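Local coordinates for fimbrin (Schizosaccharomyces pombe, PDB 1RT8), which binds actin filaments and cross-links them, supporting cell polarity, cytokinesis, mating and spore formation in fission yeast, at residues L154-R159 / I303-N308; I315-Y320 / N353-L358. All coordinates share one frame; numbering follows the deposited sequence.

The two contacts contrast an interface between actin-binding regions with the interior of a single domain. Contact 1 joins the first actin-binding region to the third calponin-homology domain at the surface, and its chemistry is polar: an imidazole on a carbonyl, a water between two backbone oxygens, charges near one another. Contact 2 is buried within that third domain, where two helices meet through leucine, alanine and tyrosine side chains and one weak hydroxyl bond. They share no helix, yet helix 306-309 and helix 314-323 follow one another in the chain, and the two contacts touch where I303 CD1 packs on I315 CG2 at 3.8 Å.

Contact 1 (L154-R159 / I303-N308); sequences LDQFLR and IHDFFN
With CG beside its backbone N (chi1 -68°), H304 turns its ring to R159, and D305, whose CG lies anti to the backbone N (chi1 -169°), sends its carboxylate to Q156. H304 ND1 donates to R159 O at 3.0 Å; the acceptor is approached in its carbonyl plane, but the N-H...O angle is only 135° and the oxygen is tilted from the imidazole plane, so the bond is bent. Water 1 ties the backbones together beside it, donating to Q156 O at 2.5 Å and to H304 O at 2.6 Å. The amide of Q156 meets the D305 carboxylate at a slant, the planes steeply inclined; Q156 NE2 comes within 2.7 Å of D305 OD2, but at an angle too poor for a hydrogen bond. N308 ND2 donates to D305 OD2 from above the carboxylate plane at 3.1 Å. R159 NH2 stands 4.0 Å from D305 OD1, a longer-range attraction between opposite charges. Trimmed to an alanine, D305 would offer no carboxylate, which is likely to leave N308 ND2 without this acceptor and R159 with less negative charge nearby. R159 also packs on R288 and forms a weak, long ion pair with E284, both on helix 282-296. The arrangement is a polar, water-bridged interface between the two actin-binding regions of the fimbrin core, met on the second side by the third calponin-homology domain.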
# COMPACT_ATOMS: atom_id res chain seq x y z
N LEU A 154 11.93 -16.88 0.16
CA LEU A 154 12.18 -15.66 0.93
C LEU A 154 11.52 -14.45 0.26
O LEU A 154 11.02 -13.56 0.94
CB LEU A 154 13.68 -15.41 1.05
CG LEU A 154 14.11 -14.12 1.76
CD1 LEU A 154 13.50 -14.06 3.16
CD2 LEU A 154 15.62 -14.06 1.83
N ASP A 155 11.51 -14.45 -1.06
CA ASP A 155 10.91 -13.35 -1.82
C ASP A 155 9.42 -13.24 -1.53
O ASP A 155 8.85 -12.14 -1.54
CB ASP A 155 11.15 -13.55 -3.32
CG ASP A 155 10.55 -12.45 -4.16
OD1 ASP A 155 9.38 -12.60 -4.60
OD2 ASP A 155 11.23 -11.42 -4.38
N GLN A 156 8.79 -14.38 -1.26
CA GLN A 156 7.37 -14.42 -0.95
C GLN A 156 7.17 -13.96 0.49
O GLN A 156 6.25 -13.20 0.80
CB GLN A 156 6.84 -15.84 -1.12
CG GLN A 156 7.23 -16.49 -2.43
CD GLN A 156 6.82 -17.94 -2.52
OE1 GLN A 156 7.08 -18.73 -1.60
NE2 GLN A 156 6.19 -18.31 -3.62
N PHE A 157 8.05 -14.44 1.37
CA PHE A 157 7.99 -14.10 2.78
C PHE A 157 8.03 -12.58 2.99
O PHE A 157 7.24 -12.04 3.76
CB PHE A 157 9.17 -14.74 3.51
CG PHE A 157 9.15 -14.52 5.00
CD1 PHE A 157 8.20 -15.14 5.80
CD2 PHE A 157 10.08 -13.67 5.60
CE1 PHE A 157 8.17 -14.92 7.17
CE2 PHE A 157 10.06 -13.45 6.98
CZ PHE A 157 9.10 -14.08 7.77
N LEU A 158 8.93 -11.91 2.28
CA LEU A 158 9.09 -10.47 2.40
C LEU A 158 7.96 -9.63 1.80
O LEU A 158 8.00 -8.41 1.86
CB LEU A 158 10.43 -10.03 1.80
CG LEU A 158 11.67 -10.44 2.59
CD1 LEU A 158 12.92 -9.92 1.90
CD2 LEU A 158 11.58 -9.90 4.01
N ARG A 159 6.96 -10.29 1.23
CA ARG A 159 5.82 -9.57 0.67
C ARG A 159 4.57 -9.82 1.51
O ARG A 159 3.48 -9.34 1.18
CB ARG A 159 5.58 -9.97 -0.79
CG ARG A 159 6.59 -9.32 -1.71
CD ARG A 159 6.36 -9.68 -3.16
NE ARG A 159 6.51 -11.11 -3.40
CZ ARG A 159 6.66 -11.64 -4.61
NH1 ARG A 159 6.69 -10.84 -5.68
NH2 ARG A 159 6.79 -12.95 -4.76
N ILE A 303 -3.99 -10.44 -1.88
CA ILE A 303 -2.90 -11.12 -2.57
C ILE A 303 -1.52 -10.70 -2.08
O ILE A 303 -1.26 -9.50 -1.90
CB ILE A 303 -2.97 -10.83 -4.09
CG1 ILE A 303 -4.30 -11.31 -4.66
CG2 ILE A 303 -1.77 -11.46 -4.80
CD1 ILE A 303 -4.64 -10.68 -5.98
N HIS A 304 -0.63 -11.67 -1.89
CA HIS A 304 0.74 -11.37 -1.46
C HIS A 304 1.73 -12.14 -2.31
O HIS A 304 2.95 -11.97 -2.19
CB HIS A 304 0.91 -11.70 0.03
CG HIS A 304 0.13 -10.79 0.94
ND1 HIS A 304 0.51 -9.49 1.18
CD2 HIS A 304 -1.04 -10.96 1.59
CE1 HIS A 304 -0.39 -8.89 1.93
NE2 HIS A 304 -1.35 -9.77 2.20
N ASP A 305 1.19 -12.96 -3.21
CA ASP A 305 1.98 -13.78 -4.13
C ASP A 305 1.13 -14.03 -5.38
O ASP A 305 0.43 -15.05 -5.47
CB ASP A 305 2.36 -15.11 -3.45
CG ASP A 305 3.40 -15.89 -4.24
OD1 ASP A 305 3.69 -15.48 -5.38
OD2 ASP A 305 3.91 -16.90 -3.73
N PHE A 306 1.20 -13.09 -6.32
CA PHE A 306 0.44 -13.12 -7.57
C PHE A 306 0.50 -14.43 -8.35
O PHE A 306 -0.51 -14.90 -8.87
CB PHE A 306 0.91 -11.97 -8.47
CG PHE A 306 0.16 -11.86 -9.78
CD1 PHE A 306 -1.00 -11.09 -9.88
CD2 PHE A 306 0.65 -12.47 -10.94
CE1 PHE A 306 -1.65 -10.94 -11.11
CE2 PHE A 306 0.01 -12.33 -12.16
CZ PHE A 306 -1.15 -11.56 -12.25
N PHE A 307 1.69 -15.02 -8.45
CA PHE A 307 1.85 -16.24 -9.22
C PHE A 307 1.41 -17.53 -8.55
O PHE A 307 1.61 -18.61 -9.11
CB PHE A 307 3.29 -16.34 -9.73
CG PHE A 307 3.66 -15.24 -10.69
CD1 PHE A 307 4.51 -14.23 -10.31
CD2 PHE A 307 3.08 -15.20 -11.96
CE1 PHE A 307 4.79 -13.18 -11.18
CE2 PHE A 307 3.36 -14.16 -12.83
CZ PHE A 307 4.21 -13.15 -12.43
N ASN A 308 0.82 -17.43 -7.37
CA ASN A 308 0.31 -18.61 -6.68
C ASN A 308 -1.09 -18.38 -6.12
O ASN A 308 -1.89 -19.31 -6.07
CB ASN A 308 1.24 -19.03 -5.53
CG ASN A 308 2.49 -19.76 -6.03
OD1 ASN A 308 2.39 -20.85 -6.62
ND2 ASN A 308 3.66 -19.17 -5.80
O HOH W 1 4.13 -13.48 -0.43

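Contact 2 (I315-Y320 / N353-L358); sequences ILLQAY and NYAVDL. With SO4 (sulfate ion), chain D.
The helical segments 315-320 and 353-358 run in roughly the same direction, their short axes 31° apart and 9.5 Å at closest approach, with L317 and A355 the nearest pair by CA. The small side chain of A355 points at the other helix, and L317 lays its CD2 branch against it, 3.8 Å from A355 CA. L317 CD2 also meets L358 CD1 at 3.9 Å and touches the rim carbon CD2 of the Y354 ring, so one leucine branch touches three residues of the facing helix. Y320 also reaches across, with ring atom CE1 beside A355 CB. L358 CB sits 4.0 Å from the centroid of the Y320 ring, almost on the ring normal (8° off), a CH-pi contact over the face. The hydroxyl of Y320 ends 2.7 Å from A355 O, to which OH donates a weak hydrogen bond, giving this polar atom a partner inside a buried, largely apolar interface. Y354 instead directs its own hydroxyl to the backbone N of N329. Within the third calponin-homology domain, helix 379-397 packs against L316, A319 and Y320, while W330 and V333, from the connection between the two helices, lie against L317.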
# COMPACT_ATOMS: atom_id res chain seq x y z
N ILE A 315 -9.92 -15.91 -6.52
CA ILE A 315 -9.60 -14.49 -6.58
C ILE A 315 -10.12 -13.89 -7.88
O ILE A 315 -10.76 -12.85 -7.88
CB ILE A 315 -8.08 -14.25 -6.49
CG1 ILE A 315 -7.57 -14.66 -5.10
CG2 ILE A 315 -7.74 -12.79 -6.80
CD1 ILE A 315 -8.18 -13.91 -3.95
N LEU A 316 -9.84 -14.56 -9.00
CA LEU A 316 -10.30 -14.08 -10.30
C LEU A 316 -11.83 -14.00 -10.37
O LEU A 316 -12.39 -13.02 -10.86
CB LEU A 316 -9.77 -15.00 -11.41
CG LEU A 316 -8.26 -14.87 -11.69
CD1 LEU A 316 -7.78 -15.98 -12.61
CD2 LEU A 316 -7.98 -13.52 -12.32
N LEU A 317 -12.50 -15.04 -9.86
CA LEU A 317 -13.95 -15.07 -9.88
C LEU A 317 -14.52 -13.92 -9.05
O LEU A 317 -15.52 -13.32 -9.44
CB LEU A 317 -14.45 -16.43 -9.39
CG LEU A 317 -14.13 -17.56 -10.38
CD1 LEU A 317 -14.52 -18.91 -9.81
CD2 LEU A 317 -14.86 -17.30 -11.69
N GLN A 318 -13.90 -13.62 -7.92
CA GLN A 318 -14.38 -12.51 -7.10
C GLN A 318 -14.25 -11.20 -7.86
O GLN A 318 -15.15 -10.37 -7.83
CB GLN A 318 -13.59 -12.41 -5.80
CG GLN A 318 -13.89 -13.50 -4.80
CD GLN A 318 -12.97 -13.42 -3.60
OE1 GLN A 318 -12.92 -12.40 -2.90
NE2 GLN A 318 -12.22 -14.49 -3.35
N ALA A 319 -13.12 -11.02 -8.55
CA ALA A 319 -12.86 -9.82 -9.33
C ALA A 319 -13.97 -9.59 -10.35
O ALA A 319 -14.49 -8.47 -10.45
CB ALA A 319 -11.50 -9.92 -10.04
N TYR A 320 -14.32 -10.64 -11.09
CA TYR A 320 -15.39 -10.54 -12.09
C TYR A 320 -16.67 -9.98 -11.47
O TYR A 320 -17.32 -9.14 -12.06
CB TYR A 320 -15.74 -11.90 -12.71
CG TYR A 320 -14.83 -12.34 -13.84
CD1 TYR A 320 -13.94 -13.40 -13.66
CD2 TYR A 320 -14.84 -11.68 -15.08
CE1 TYR A 320 -13.09 -13.81 -14.68
CE2 TYR A 320 -13.98 -12.09 -16.11
CZ TYR A 320 -13.11 -13.15 -15.90
OH TYR A 320 -12.25 -13.57 -16.88
N ASN A 353 -11.34 -22.73 -15.41
CA ASN A 353 -11.96 -22.86 -16.73
C ASN A 353 -13.16 -21.91 -16.79
O ASN A 353 -13.43 -21.29 -17.82
CB ASN A 353 -12.45 -24.29 -16.99
CG ASN A 353 -11.31 -25.26 -17.27
OD1 ASN A 353 -10.21 -24.86 -17.63
ND2 ASN A 353 -11.59 -26.55 -17.13
N TYR A 354 -13.87 -21.81 -15.68
CA TYR A 354 -15.04 -20.94 -15.57
C TYR A 354 -14.59 -19.47 -15.66
O TYR A 354 -15.20 -18.67 -16.37
CB TYR A 354 -15.75 -21.23 -14.24
CG TYR A 354 -17.06 -20.50 -14.02
CD1 TYR A 354 -17.89 -20.14 -15.09
CD2 TYR A 354 -17.49 -20.19 -12.73
CE1 TYR A 354 -19.12 -19.48 -14.87
CE2 TYR A 354 -18.69 -19.54 -12.50
CZ TYR A 354 -19.50 -19.19 -13.57
OH TYR A 354 -20.69 -18.52 -13.33
N ALA A 355 -13.52 -19.14 -14.95
CA ALA A 355 -13.00 -17.78 -14.97
C ALA A 355 -12.62 -17.35 -16.39
O ALA A 355 -12.89 -16.23 -16.81
CB ALA A 355 -11.79 -17.66 -14.05
N VAL A 356 -11.98 -18.26 -17.13
CA VAL A 356 -11.57 -17.97 -18.51
C VAL A 356 -12.77 -17.75 -19.43
O VAL A 356 -12.77 -16.83 -20.25
CB VAL A 356 -10.67 -19.10 -19.05
CG1 VAL A 356 -10.48 -18.97 -20.56
CG2 VAL A 356 -9.30 -19.01 -18.36
N ASP A 357 -13.80 -18.59 -19.28
CA ASP A 357 -15.00 -18.45 -20.10
C ASP A 357 -15.75 -17.14 -19.81
O ASP A 357 -16.27 -16.51 -20.73
CB ASP A 357 -15.94 -19.64 -19.88
CG ASP A 357 -15.51 -20.87 -20.65
OD1 ASP A 357 -14.66 -20.75 -21.55
OD2 ASP A 357 -16.02 -21.97 -20.35
N LEU A 358 -15.81 -16.75 -18.55
CA LEU A 358 -16.48 -15.49 -18.20
C LEU A 358 -15.74 -14.34 -18.86
O LEU A 358 -16.32 -13.30 -19.16
CB LEU A 358 -16.49 -15.28 -16.69
CG LEU A 358 -17.51 -16.13 -15.93
CD1 LEU A 358 -17.29 -15.98 -14.44
CD2 LEU A 358 -18.93 -15.69 -16.32
S SO4 D . -8.70 -27.09 -19.66
O1 SO4 D . -7.91 -26.07 -18.66
O2 SO4 D . -7.66 -27.71 -20.45
O3 SO4 D . -9.39 -27.95 -18.97
O4 SO4 D . -9.46 -26.19 -20.49